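Local coordinates for uncharacterized protein (Clostridium leptum, PDB 4PW1), which is of unknown function; its chain forms a nine-stranded antiparallel sheet with helices packed around it, at residues D195-G198 with D199-T203. Sequence-based numbering, arbitrary orientation.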
loop_
_atom_site.group_PDB
_atom_site.type_symbol
_atom_site.label_atom_id
_atom_site.label_comp_id
_atom_site.label_asym_id
_atom_site.label_seq_id
_atom_site.Cartn_x
_atom_site.Cartn_y
_atom_site.Cartn_z
ATOM N N ASP B 195 29.155 9.565 0.109
ATOM C CA ASP B 195 28.179 9.873 1.124
ATOM C C ASP B 195 26.821 9.889 0.425
ATOM O O ASP B 195 26.443 10.878 -0.195
ATOM C CB ASP B 195 28.444 11.214 1.794
ATOM C CG ASP B 195 27.295 11.655 2.689
ATOM O OD1 ASP B 195 26.369 10.817 2.938
ATOM O OD2 ASP B 195 27.290 12.830 3.143
ATOM N N TYR B 196 26.098 8.784 0.503
ATOM C CA TYR B 196 24.790 8.702 -0.187
ATOM C C TYR B 196 23.613 9.214 0.639
ATOM O O TYR B 196 22.465 9.133 0.173
ATOM C CB TYR B 196 24.489 7.248 -0.592
ATOM C CG TYR B 196 25.440 6.761 -1.649
ATOM C CD1 TYR B 196 25.416 7.282 -2.953
ATOM C CD2 TYR B 196 26.414 5.844 -1.337
ATOM C CE1 TYR B 196 26.332 6.847 -3.914
ATOM C CE2 TYR B 196 27.322 5.403 -2.274
ATOM C CZ TYR B 196 27.291 5.914 -3.550
ATOM O OH TYR B 196 28.217 5.439 -4.422
ATOM N N ILE B 197 23.846 9.762 1.833
ATOM C CA ILE B 197 22.749 10.348 2.617
ATOM C C ILE B 197 22.797 11.889 2.783
ATOM O O ILE B 197 21.760 12.536 2.962
ATOM C CB ILE B 197 22.586 9.651 4.000
ATOM C CG1 ILE B 197 21.184 10.005 4.539
ATOM C CG2 ILE B 197 23.711 10.017 4.993
ATOM C CD1 ILE B 197 20.678 9.122 5.650
ATOM N N GLY B 198 23.997 12.473 2.717
ATOM C CA GLY B 198 24.207 13.929 3.030
ATOM C C GLY B 198 23.369 14.869 2.213
ATOM O O GLY B 198 22.778 15.831 2.743
ATOM N N ASP B 199 23.230 14.543 0.934
ATOM C CA ASP B 199 22.407 15.353 0.032
ATOM C C ASP B 199 20.928 15.306 0.364
ATOM O O ASP B 199 20.171 16.189 -0.090
ATOM C CB ASP B 199 22.608 14.944 -1.442
ATOM C CG ASP B 199 23.957 15.365 -2.004
ATOM O OD1 ASP B 199 24.688 16.034 -1.308
ATOM O OD2 ASP B 199 24.293 15.008 -3.150
ATOM N N ASN B 200 20.486 14.278 1.112
ATOM C CA ASN B 200 19.072 14.135 1.478
ATOM C C ASN B 200 18.664 14.684 2.856
ATOM O O ASN B 200 17.461 14.751 3.176
ATOM C CB ASN B 200 18.668 12.651 1.348
ATOM C CG ASN B 200 18.590 12.199 -0.090
ATOM O OD1 ASN B 200 18.487 13.029 -1.012
ATOM N ND2 ASN B 200 18.640 10.866 -0.298
ATOM N N LEU B 201 19.660 15.098 3.656
ATOM C CA LEU B 201 19.425 15.453 5.061
ATOM C C LEU B 201 18.524 16.668 5.203
ATOM O O LEU B 201 17.585 16.662 6.013
ATOM C CB LEU B 201 20.751 15.703 5.823
ATOM C CG LEU B 201 21.716 14.534 5.938
ATOM C CD1 LEU B 201 23.003 15.008 6.620
ATOM C CD2 LEU B 201 21.064 13.405 6.712
ATOM N N TYR B 202 18.802 17.715 4.441
ATOM C CA TYR B 202 17.962 18.903 4.507
ATOM C C TYR B 202 16.499 18.531 4.140
ATOM O O TYR B 202 15.556 18.936 4.805
ATOM C CB TYR B 202 18.484 20.034 3.605
ATOM C CG TYR B 202 17.554 21.205 3.659
ATOM C CD1 TYR B 202 17.651 22.138 4.677
ATOM C CD2 TYR B 202 16.510 21.324 2.751
ATOM C CE1 TYR B 202 16.733 23.170 4.789
ATOM C CE2 TYR B 202 15.573 22.343 2.858
ATOM C CZ TYR B 202 15.693 23.255 3.878
ATOM O OH TYR B 202 14.809 24.288 3.992
ATOM N N THR B 203 16.308 17.777 3.066
ATOM C CA THR B 203 14.948 17.468 2.624
ATOM C C THR B 203 14.182 16.696 3.706
ATOM O O THR B 203 13.025 16.970 3.976
ATOM C CB THR B 203 14.969 16.636 1.339
ATOM O OG1 THR B 203 15.575 17.403 0.321
ATOM C CG2 THR B 203 13.553 16.247 0.873
HETATM O O HOH W 1 24.261 12.337 -0.582
HETATM O O HOH W 2 21.258 17.854 2.830
#
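The carbonyl oxygen of Ile197 accepts the backbone N-H of Asn200 at 2.8 Å (O to N), and this bond closes the turn by which the loop after helix 173-190 enters helix 198-210. The start of the helix is a worked example of side-chain capping. One carboxylate oxygen, Asp195 OD1, takes two backbone N-H groups from the same face of its plane, Ile197 N at 2.9 Å and Gly198 N also at 2.9 Å from OD1. Both donors stand some 40° above that plane. The other oxygen, OD2, is held from helix 173-190 by a salt bridge to Arg189 and a hydrogen bond to Ser185, which should fix the carboxylate's rotation and probably favour its charged form. Water extends the cap: one molecule donates to Asp195 O and accepts from Asp199 N, 2.9 Å from the water oxygen. A second water links Gly198 O to Tyr202 N, while Leu201 N gives Gly198 O only a weak bond. On the side facing helix 173-190, Leu201 lies over the turn, its CG 3.6 Å from Ile197 O. Asn200 faces the sheet instead, with OD1 hydrogen-bonded to Tyr252 OH. With CG1 anti to its own nitrogen (chi1 -162°), Ile197 brings that carbon beside its carbonyl carbon, where Ile197 CG1 meets Leu201 CD2 at 4.0 Å, the two aliphatic side chains crossing nearly at right angles.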